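Local coordinates for protein CurF (Lyngbya majuscula, PDB 5DP2) that probably catalyses NADPH-dependent cyclopropane ring formation on an acyl-carrier-protein-bound intermediate of curacin A biosynthesis, as an unusual member of the enoyl reductase family, at residues A[47-50]-A[51-54]; A[234-237]-A[238-241]. One frame throughout, in Å; residues are numbered along the deposited sequence.

Contacts 1 and 2 grip one NADP molecule from two parts of the chain, their centres about 21 Å apart and without touching each other. Contact 1 is the buried one: at the end of strand 39-48, in the GroES-like region, the start of helix 50-57 meets the pyrophosphate and the nicotinamide ribose. Contact 2, farther from the centre of the chain and partly exposed, is a turn between strand 227-232 and helix 239-245 of the nucleotide-binding region, beside the adenine. Their chemistry differs accordingly. Residues 47-54 rely on a carboxylate and a bridging water plus a direct backbone bond to phosphate, whereas 234-241 use apolar packing, two neighbouring rings and a water-mediated link.

Contact 1. Residues A[47-50]-A[51-54]; sequences PVNF and REVL. With NAP (NADP nicotinamide-adenine-dinucleotide phosphate), chain B.
Glu-52 reaches back from the first turn of helix 50-57 to the chain just before it, while Phe-50 leans its ring against Leu-54 and NADP. The carboxylate of Glu-52 crosses the side-chain amide of Asn-49 obliquely, their planes 66° apart, and the two groups meet through a water. Glu-52 OE1 receives the backbone Asn-49 N at 3.0 Å on its anti side, somewhat out of the carboxylate plane. Glu-52 OE1 also accepts a hydrogen bond, 2.7 Å long, from the oxygen of the water, which donates to Pro-47 O too and accepts from Asn-49 ND2. Glu-83 and Lys-336 bind the Asn-49 amide as well, and Gly-81 N holds Glu-52 OE2, so both groups are fixed from several directions.

Glu-52 N returns a bond to Asn-49 O at 3.0 Å. One turn on, Leu-54 N bonds Phe-50 O at 3.1 Å, an ordinary helical link.

A chi1 of -168° sets Phe-50 CG opposite the backbone N and lays the ring beside the cofactor. NADP C5B, in the adenosine half, sits over one ring face, 3.8 Å above the plane and offset toward the rim, while the nicotinamide-ribose O2D lies at the ring edge. Phe-50 CE2 meets Leu-54 CD2 at 3.8 Å. Replacing Phe-50 with an alanine would probably leave C5B and the Leu-54 methyl without their shared aromatic partner and open a gap beside the nicotinamide ribose.

Phe-50 N, at the beginning of the helix, donates to NADP O1N at 3.0 Å in a nearly straight bond (170°). A pyrophosphate oxygen thus meets a helix N-terminus, where an outward-pointing N-H and the helix dipole would be expected to favour its negative charge.

Contact 2. Residues A[234-237]-A[238-241]; sequences LTHG and EYIP. With NAP (NADP nicotinamide-adenine-dinucleotide phosphate), chain B.
Two aromatic rings, His-236 and Tyr-239, lie side by side and point the same way across a tight turn. Their centroids are 4.5 Å apart and their planes 37° from each other, an oblique pairing in which His-236 NE2 comes within 3.4 Å of Tyr-239 CE1. The His-236 CG falls between the backbone N and the carbonyl carbon (chi1 59°), a torsion that folds the imidazole back over the tyrosine and toward adenine, with His-236 CE1 3.5 Å from NADP N6A.

Apolar contacts come next. Leu-234 CB approaches Tyr-239 CD2 at 3.9 Å, and the methyl Leu-234 CD2 lies 3.5 Å from NADP N3A, so that this leucine bridges the tyrosine and the base. Ile-240 CD1 packs against Thr-235 CB.

Among backbone bonds, Tyr-239 N donates to His-236 O at 3.1 Å and closes a type II' turn. Gly-237 holds its second position with positive phi (54°), a conformation that favours glycine; a side chain there would run into the amide of Glu-238.

Two waters add further polar links. One molecule, in the plane of the imidazole at its edge, meets His-236 NE2 at 2.8 Å, donates to Tyr-239 OH and weakly accepts from NADP N6A, tying both rings to the base; the tyrosine hydroxyl also bonds Ser-209 O. A second water accepts from Ile-240 N and lies close to the carbonyls of Thr-235 and Gly-237.

The turn thus carries the chain from strand 227-232 of the parallel, Rossmann-type sheet into helix 239-245. Thr-235 and Ile-240 face the adjacent strand 251-255 through Glu-255 and Tyr-253, and Trp-262, in a loop beyond that strand, touches Ile-240 and Pro-241.

Contact 1. Residues A[47-50]-A[51-54]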
ATOM      1  N   PRO A  47       4.379  -3.158  -8.461  1.00  4.92           N
ATOM      2  CA  PRO A  47       5.277  -2.562  -7.490  1.00  5.34           C
ATOM      3  C   PRO A  47       5.634  -3.522  -6.371  1.00  5.28           C
ATOM      4  O   PRO A  47       4.938  -4.517  -6.130  1.00  6.33           O
ATOM      5  CB  PRO A  47       4.461  -1.410  -6.943  1.00  5.64           C
ATOM      6  CG  PRO A  47       3.056  -1.966  -6.945  1.00  5.48           C
ATOM      7  CD  PRO A  47       2.957  -2.811  -8.190  1.00  5.20           C
ATOM      8  N   VAL A  48       6.719  -3.200  -5.655  1.00  5.63           N
ATOM      9  CA  VAL A  48       7.067  -3.895  -4.426  1.00  6.27           C
ATOM     10  C   VAL A  48       6.370  -3.208  -3.236  1.00  5.66           C
ATOM     11  O   VAL A  48       6.368  -1.981  -3.148  1.00  9.09           O
ATOM     12  CB  VAL A  48       8.598  -3.847  -4.181  1.00  7.52           C
ATOM     13  CG1 VAL A  48       8.971  -4.717  -2.975  1.00  8.71           C
ATOM     14  CG2 VAL A  48       9.378  -4.305  -5.398  1.00  8.65           C
ATOM     15  N   ASN A  49       5.788  -3.979  -2.322  1.00  5.82           N
ATOM     16  CA  ASN A  49       5.213  -3.431  -1.104  1.00  6.05           C
ATOM     17  C   ASN A  49       6.073  -3.827   0.094  1.00  6.27           C
ATOM     18  O   ASN A  49       6.716  -4.879   0.091  1.00  6.89           O
ATOM     19  CB  ASN A  49       3.758  -3.900  -0.933  1.00  7.54           C
ATOM     20  CG  ASN A  49       2.806  -3.069  -1.824  1.00  8.01           C
ATOM     21  OD1 ASN A  49       2.263  -2.025  -1.412  1.00  9.87           O
ATOM     22  ND2 ASN A  49       2.673  -3.447  -3.047  1.00  7.90           N
ATOM     23  N   PHE A  50       6.088  -3.017   1.142  1.00  6.72           N
ATOM     24  CA  PHE A  50       6.954  -3.281   2.274  1.00  7.30           C
ATOM     25  C   PHE A  50       6.632  -4.638   2.924  1.00  7.26           C
ATOM     26  O   PHE A  50       7.560  -5.352   3.340  1.00  8.45           O
ATOM     27  CB  PHE A  50       6.858  -2.151   3.299  1.00  8.82           C
ATOM     28  CG  PHE A  50       7.916  -2.195   4.345  1.00  9.96           C
ATOM     29  CD1 PHE A  50       9.253  -1.915   4.006  1.00 12.56           C
ATOM     30  CD2 PHE A  50       7.600  -2.522   5.641  1.00 11.59           C
ATOM     31  CE1 PHE A  50      10.248  -1.950   4.979  1.00 14.81           C
ATOM     32  CE2 PHE A  50       8.583  -2.528   6.628  1.00 15.14           C
ATOM     33  CZ  PHE A  50       9.905  -2.250   6.290  1.00 16.18           C
ATOM     34  N   ARG A  51       5.349  -5.018   3.021  1.00  7.57           N
ATOM     35  CA  ARG A  51       4.972  -6.354   3.540  1.00  8.86           C
ATOM     36  C   ARG A  51       5.754  -7.452   2.870  1.00  7.34           C
ATOM     37  O   ARG A  51       6.111  -8.452   3.500  1.00  7.08           O
ATOM     38  CB  ARG A  51       3.435  -6.628   3.308  1.00  9.90           C
ATOM     39  CG  ARG A  51       2.956  -8.060   3.657  1.00  9.79           C
ATOM     40  CD  ARG A  51       2.971  -8.385   5.129  1.00 11.01           C
ATOM     41  NE  ARG A  51       1.901  -7.706   5.829  1.00 11.80           N
ATOM     42  CZ  ARG A  51       0.617  -8.108   5.956  1.00 10.23           C
ATOM     43  NH1 ARG A  51       0.183  -9.257   5.416  1.00 11.85           N
ATOM     44  NH2 ARG A  51      -0.214  -7.337   6.627  1.00 12.15           N
ATOM     45  N   GLU A  52       5.953  -7.323   1.568  1.00  6.40           N
ATOM     46  CA  GLU A  52       6.619  -8.380   0.796  1.00  6.44           C
ATOM     47  C   GLU A  52       8.100  -8.485   1.123  1.00  6.40           C
ATOM     48  O   GLU A  52       8.645  -9.585   1.094  1.00  6.90           O
ATOM     49  CB  GLU A  52       6.379  -8.147  -0.683  1.00  6.73           C
ATOM     50  CG  GLU A  52       4.887  -8.292  -1.015  1.00  7.72           C
ATOM     51  CD  GLU A  52       4.469  -7.837  -2.367  1.00  7.47           C
ATOM     52  OE1 GLU A  52       4.939  -6.775  -2.835  1.00  8.45           O
ATOM     53  OE2 GLU A  52       3.598  -8.530  -2.951  1.00 13.54           O
ATOM     54  N   VAL A  53       8.757  -7.366   1.425  1.00  7.23           N
ATOM     55  CA  VAL A  53      10.111  -7.409   1.978  1.00  7.90           C
ATOM     56  C   VAL A  53      10.111  -8.180   3.304  1.00  8.31           C
ATOM     57  O   VAL A  53      10.918  -9.089   3.503  1.00  9.50           O
ATOM     58  CB  VAL A  53      10.677  -5.970   2.145  1.00  8.91           C
ATOM     59  CG1 VAL A  53      12.013  -5.997   2.861  1.00 11.80           C
ATOM     60  CG2 VAL A  53      10.813  -5.278   0.792  1.00  9.80           C
ATOM     61  N   LEU A  54       9.175  -7.855   4.194  1.00  8.22           N
ATOM     62  CA  LEU A  54       9.083  -8.557   5.473  1.00  9.04           C
ATOM     63  C   LEU A  54       8.798 -10.041   5.252  1.00  8.50           C
ATOM     64  O   LEU A  54       9.296 -10.895   5.994  1.00  9.70           O
ATOM     65  CB  LEU A  54       7.991  -7.935   6.357  1.00 10.10           C
ATOM     66  CG  LEU A  54       8.116  -6.457   6.719  1.00 12.82           C
ATOM     67  CD1 LEU A  54       6.947  -6.061   7.609  1.00 15.31           C
ATOM     68  CD2 LEU A  54       9.460  -6.166   7.378  1.00 16.05           C
TER
HETATM   69  PA  NAP B 401       6.910   2.407   2.592  0.91  5.73           P
HETATM   70  O1A NAP B 401       7.206   2.866   1.205  0.91  5.89           O
HETATM   71  O2A NAP B 401       6.178   3.310   3.515  0.91  7.21           O
HETATM   72  O5B NAP B 401       8.299   1.944   3.233  0.91  6.09           O
HETATM   73  C5B NAP B 401       8.439   1.764   4.649  0.91  6.88           C
HETATM   74  C4B NAP B 401       8.537   3.072   5.403  0.91  6.87           C
HETATM   75  O4B NAP B 401       8.859   2.786   6.743  0.91  8.01           O
HETATM   76  C3B NAP B 401       9.573   4.016   4.868  0.91  7.47           C
HETATM   77  O3B NAP B 401       8.904   5.183   4.385  0.91  8.85           O
HETATM   78  C2B NAP B 401      10.490   4.337   6.064  0.91  6.26           C
HETATM   79  O2B NAP B 401      10.795   5.680   6.315  0.91  6.50           O
HETATM   80  C1B NAP B 401       9.678   3.860   7.251  0.91  6.89           C
HETATM   81  N9A NAP B 401      10.464   3.278   8.330  0.91  7.20           N
HETATM   82  C8A NAP B 401      10.894   1.973   8.431  0.91  9.94           C
HETATM   83  N7A NAP B 401      11.595   1.790   9.574  0.91 11.23           N
HETATM   84  C5A NAP B 401      11.601   2.972  10.206  0.91  8.87           C
HETATM   85  C6A NAP B 401      12.146   3.453  11.434  0.91 10.50           C
HETATM   86  N6A NAP B 401      12.836   2.617  12.237  0.91 14.12           N
HETATM   87  N1A NAP B 401      11.948   4.724  11.760  0.91 10.48           N
HETATM   88  C2A NAP B 401      11.259   5.524  10.939  0.91  8.65           C
HETATM   89  N3A NAP B 401      10.701   5.191   9.771  0.91  6.87           N
HETATM   90  C4A NAP B 401      10.891   3.932   9.407  0.91  6.92           C
HETATM   91  O3  NAP B 401       6.124   1.004   2.540  0.91  5.81           O
HETATM   92  PN  NAP B 401       4.581   0.710   2.228  0.91  5.26           P
HETATM   93  O1N NAP B 401       4.527  -0.524   1.415  0.91  5.57           O
HETATM   94  O2N NAP B 401       3.900   1.946   1.714  0.91  6.92           O
HETATM   95  O5D NAP B 401       4.050   0.347   3.655  0.91  7.01           O
HETATM   96  C5D NAP B 401       4.010   1.379   4.668  0.91  8.65           C
HETATM   97  C4D NAP B 401       3.839   0.730   6.065  0.91  8.42           C
HETATM   98  O4D NAP B 401       2.480   0.419   6.229  0.91  9.49           O
HETATM   99  C3D NAP B 401       4.587  -0.595   6.253  0.91  9.11           C
HETATM  100  O3D NAP B 401       4.890  -0.735   7.647  0.91 12.73           O
HETATM  101  C2D NAP B 401       3.585  -1.620   5.785  0.91  9.79           C
HETATM  102  O2D NAP B 401       3.843  -2.891   6.390  0.91 14.82           O
HETATM  103  C1D NAP B 401       2.285  -1.005   6.232  0.91  8.87           C
HETATM  104  N1N NAP B 401       1.053  -1.200   5.437  0.91  8.67           N
HETATM  105  C2N NAP B 401      -0.057  -1.685   6.037  0.91  8.23           C
HETATM  106  C3N NAP B 401      -1.252  -1.877   5.349  0.91  8.37           C
HETATM  107  C7N NAP B 401      -2.447  -2.411   6.061  0.91  8.67           C
HETATM  108  O7N NAP B 401      -3.370  -2.736   5.345  0.91 11.10           O
HETATM  109  N7N NAP B 401      -2.432  -2.486   7.419  0.91  9.26           N
HETATM  110  C4N NAP B 401      -1.307  -1.556   3.988  0.91  9.36           C
HETATM  111  C5N NAP B 401      -0.155  -1.058   3.394  0.91  9.48           C
HETATM  112  C6N NAP B 401       1.022  -0.880   4.131  0.91  9.50           C
HETATM  113  P2B NAP B 401      11.837   6.544   5.465  0.91  6.51           P
HETATM  114  O1X NAP B 401      11.217   6.737   4.087  0.91  6.19           O
HETATM  115  O2X NAP B 401      11.931   7.815   6.260  0.91  6.96           O
HETATM  116  O3X NAP B 401      13.121   5.752   5.405  0.91  7.91           O
HETATM  117  O   HOH W   1       3.116  -5.966  -4.623  1.00  8.37           O

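Contact 2. Residues A[234-237]-A[238-241]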
ATOM      1  N   LEU A 234       4.540   3.033  12.365  1.00  6.20           N
ATOM      2  CA  LEU A 234       5.765   2.783  13.142  1.00  7.17           C
ATOM      3  C   LEU A 234       5.366   2.290  14.520  1.00  7.05           C
ATOM      4  O   LEU A 234       4.799   3.043  15.319  1.00  7.78           O
ATOM      5  CB  LEU A 234       6.602   4.068  13.225  1.00  8.41           C
ATOM      6  CG  LEU A 234       6.964   4.707  11.877  1.00  9.11           C
ATOM      7  CD1 LEU A 234       7.773   5.980  12.085  1.00 10.18           C
ATOM      8  CD2 LEU A 234       7.701   3.738  10.968  1.00 10.09           C
ATOM      9  N   THR A 235       5.658   1.012  14.817  1.00  7.58           N
ATOM     10  CA  THR A 235       5.107   0.382  16.015  1.00  7.93           C
ATOM     11  C   THR A 235       6.150  -0.067  17.031  1.00  8.11           C
ATOM     12  O   THR A 235       5.789  -0.524  18.100  1.00  9.17           O
ATOM     13  CB  THR A 235       4.209  -0.809  15.641  1.00  8.56           C
ATOM     14  OG1 THR A 235       5.007  -1.794  14.985  1.00 10.85           O
ATOM     15  CG2 THR A 235       3.061  -0.378  14.762  1.00 10.08           C
ATOM     16  N   HIS A 236       7.425   0.061  16.686  1.00  8.39           N
ATOM     17  CA  HIS A 236       8.501  -0.403  17.570  1.00  9.04           C
ATOM     18  C   HIS A 236       8.739   0.598  18.704  1.00  9.01           C
ATOM     19  O   HIS A 236       8.210   1.719  18.708  1.00  8.77           O
ATOM     20  CB  HIS A 236       9.768  -0.622  16.741  1.00 10.65           C
ATOM     21  CG  HIS A 236      10.235   0.606  16.037  1.00 10.32           C
ATOM     22  ND1 HIS A 236       9.603   1.107  14.925  1.00 11.50           N
ATOM     23  CD2 HIS A 236      11.238   1.473  16.324  1.00 11.62           C
ATOM     24  CE1 HIS A 236      10.225   2.203  14.529  1.00 11.79           C
ATOM     25  NE2 HIS A 236      11.222   2.448  15.360  1.00 13.13           N
ATOM     26  N   GLY A 237       9.548   0.188  19.675  1.00 10.65           N
ATOM     27  CA  GLY A 237       9.973   1.075  20.740  1.00 10.77           C
ATOM     28  C   GLY A 237       8.789   1.716  21.443  1.00  9.56           C
ATOM     29  O   GLY A 237       7.803   1.041  21.754  1.00 10.72           O
ATOM     30  N   GLU A 238       8.884   3.020  21.693  1.00  9.00           N
ATOM     31  CA  GLU A 238       7.840   3.785  22.355  1.00  9.53           C
ATOM     32  C   GLU A 238       6.954   4.556  21.371  1.00  7.76           C
ATOM     33  O   GLU A 238       6.234   5.460  21.773  1.00  8.09           O
ATOM     34  CB  GLU A 238       8.436   4.745  23.381  1.00 11.51           C
ATOM     35  CG  GLU A 238       9.179   4.029  24.501  1.00 15.90           C
ATOM     36  CD  GLU A 238       9.718   4.964  25.553  1.00 23.13           C
ATOM     37  OE1 GLU A 238       9.883   6.175  25.290  1.00 32.07           O
ATOM     38  OE2 GLU A 238      10.012   4.468  26.648  1.00 33.85           O
ATOM     39  N   TYR A 239       6.997   4.198  20.085  1.00  7.43           N
ATOM     40  CA  TYR A 239       6.252   4.973  19.106  1.00  7.06           C
ATOM     41  C   TYR A 239       4.749   4.959  19.355  1.00  6.69           C
ATOM     42  O   TYR A 239       4.104   6.008  19.180  1.00  7.17           O
ATOM     43  CB  TYR A 239       6.575   4.503  17.672  1.00  7.22           C
ATOM     44  CG  TYR A 239       7.874   5.086  17.138  1.00  7.56           C
ATOM     45  CD1 TYR A 239       9.118   4.629  17.564  1.00  8.43           C
ATOM     46  CD2 TYR A 239       7.855   6.129  16.230  1.00  8.34           C
ATOM     47  CE1 TYR A 239      10.278   5.200  17.096  1.00  8.80           C
ATOM     48  CE2 TYR A 239       9.012   6.694  15.739  1.00  8.43           C
ATOM     49  CZ  TYR A 239      10.227   6.239  16.187  1.00  8.31           C
ATOM     50  OH  TYR A 239      11.404   6.761  15.731  1.00 10.15           O
ATOM     51  N   ILE A 240       4.170   3.828  19.767  1.00  6.71           N
ATOM     52  CA  ILE A 240       2.712   3.789  19.972  1.00  6.46           C
ATOM     53  C   ILE A 240       2.304   4.712  21.133  1.00  6.37           C
ATOM     54  O   ILE A 240       1.468   5.585  20.947  1.00  6.86           O
ATOM     55  CB  ILE A 240       2.197   2.355  20.099  1.00  7.00           C
ATOM     56  CG1 ILE A 240       2.362   1.632  18.757  1.00  7.39           C
ATOM     57  CG2 ILE A 240       0.742   2.364  20.565  1.00  7.20           C
ATOM     58  CD1 ILE A 240       2.137   0.139  18.831  1.00  8.13           C
ATOM     59  N   PRO A 241       2.864   4.549  22.357  1.00  6.88           N
ATOM     60  CA  PRO A 241       2.414   5.420  23.436  1.00  7.38           C
ATOM     61  C   PRO A 241       2.733   6.903  23.193  1.00  6.89           C
ATOM     62  O   PRO A 241       1.958   7.773  23.599  1.00  7.95           O
ATOM     63  CB  PRO A 241       3.124   4.863  24.687  1.00  8.03           C
ATOM     64  CG  PRO A 241       4.277   4.065  24.138  1.00  8.56           C
ATOM     65  CD  PRO A 241       3.752   3.480  22.854  1.00  7.70           C
TER
HETATM   66  PA  NAP B 401       6.910   2.407   2.592  0.91  5.73           P
HETATM   67  O1A NAP B 401       7.206   2.866   1.205  0.91  5.89           O
HETATM   68  O2A NAP B 401       6.178   3.310   3.515  0.91  7.21           O
HETATM   69  O5B NAP B 401       8.299   1.944   3.233  0.91  6.09           O
HETATM   70  C5B NAP B 401       8.439   1.764   4.649  0.91  6.88           C
HETATM   71  C4B NAP B 401       8.537   3.072   5.403  0.91  6.87           C
HETATM   72  O4B NAP B 401       8.859   2.786   6.743  0.91  8.01           O
HETATM   73  C3B NAP B 401       9.573   4.016   4.868  0.91  7.47           C
HETATM   74  O3B NAP B 401       8.904   5.183   4.385  0.91  8.85           O
HETATM   75  C2B NAP B 401      10.490   4.337   6.064  0.91  6.26           C
HETATM   76  O2B NAP B 401      10.795   5.680   6.315  0.91  6.50           O
HETATM   77  C1B NAP B 401       9.678   3.860   7.251  0.91  6.89           C
HETATM   78  N9A NAP B 401      10.464   3.278   8.330  0.91  7.20           N
HETATM   79  C8A NAP B 401      10.894   1.973   8.431  0.91  9.94           C
HETATM   80  N7A NAP B 401      11.595   1.790   9.574  0.91 11.23           N
HETATM   81  C5A NAP B 401      11.601   2.972  10.206  0.91  8.87           C
HETATM   82  C6A NAP B 401      12.146   3.453  11.434  0.91 10.50           C
HETATM   83  N6A NAP B 401      12.836   2.617  12.237  0.91 14.12           N
HETATM   84  N1A NAP B 401      11.948   4.724  11.760  0.91 10.48           N
HETATM   85  C2A NAP B 401      11.259   5.524  10.939  0.91  8.65           C
HETATM   86  N3A NAP B 401      10.701   5.191   9.771  0.91  6.87           N
HETATM   87  C4A NAP B 401      10.891   3.932   9.407  0.91  6.92           C
HETATM   88  O3  NAP B 401       6.124   1.004   2.540  0.91  5.81           O
HETATM   89  PN  NAP B 401       4.581   0.710   2.228  0.91  5.26           P
HETATM   90  O1N NAP B 401       4.527  -0.524   1.415  0.91  5.57           O
HETATM   91  O2N NAP B 401       3.900   1.946   1.714  0.91  6.92           O
HETATM   92  O5D NAP B 401       4.050   0.347   3.655  0.91  7.01           O
HETATM   93  C5D NAP B 401       4.010   1.379   4.668  0.91  8.65           C
HETATM   94  C4D NAP B 401       3.839   0.730   6.065  0.91  8.42           C
HETATM   95  O4D NAP B 401       2.480   0.419   6.229  0.91  9.49           O
HETATM   96  C3D NAP B 401       4.587  -0.595   6.253  0.91  9.11           C
HETATM   97  O3D NAP B 401       4.890  -0.735   7.647  0.91 12.73           O
HETATM   98  C2D NAP B 401       3.585  -1.620   5.785  0.91  9.79           C
HETATM   99  O2D NAP B 401       3.843  -2.891   6.390  0.91 14.82           O
HETATM  100  C1D NAP B 401       2.285  -1.005   6.232  0.91  8.87           C
HETATM  101  N1N NAP B 401       1.053  -1.200   5.437  0.91  8.67           N
HETATM  102  C2N NAP B 401      -0.057  -1.685   6.037  0.91  8.23           C
HETATM  103  C3N NAP B 401      -1.252  -1.877   5.349  0.91  8.37           C
HETATM  104  C7N NAP B 401      -2.447  -2.411   6.061  0.91  8.67           C
HETATM  105  O7N NAP B 401      -3.370  -2.736   5.345  0.91 11.10           O
HETATM  106  N7N NAP B 401      -2.432  -2.486   7.419  0.91  9.26           N
HETATM  107  C4N NAP B 401      -1.307  -1.556   3.988  0.91  9.36           C
HETATM  108  C5N NAP B 401      -0.155  -1.058   3.394  0.91  9.48           C
HETATM  109  C6N NAP B 401       1.022  -0.880   4.131  0.91  9.50           C
HETATM  110  P2B NAP B 401      11.837   6.544   5.465  0.91  6.51           P
HETATM  111  O1X NAP B 401      11.217   6.737   4.087  0.91  6.19           O
HETATM  112  O2X NAP B 401      11.931   7.815   6.260  0.91  6.96           O
HETATM  113  O3X NAP B 401      13.121   5.752   5.405  0.91  7.91           O
HETATM  114  O   HOH W   2       5.384   1.196  20.342  1.00  8.85           O
HETATM  115  O   HOH W   3      12.660   4.718  14.450  1.00 15.95           O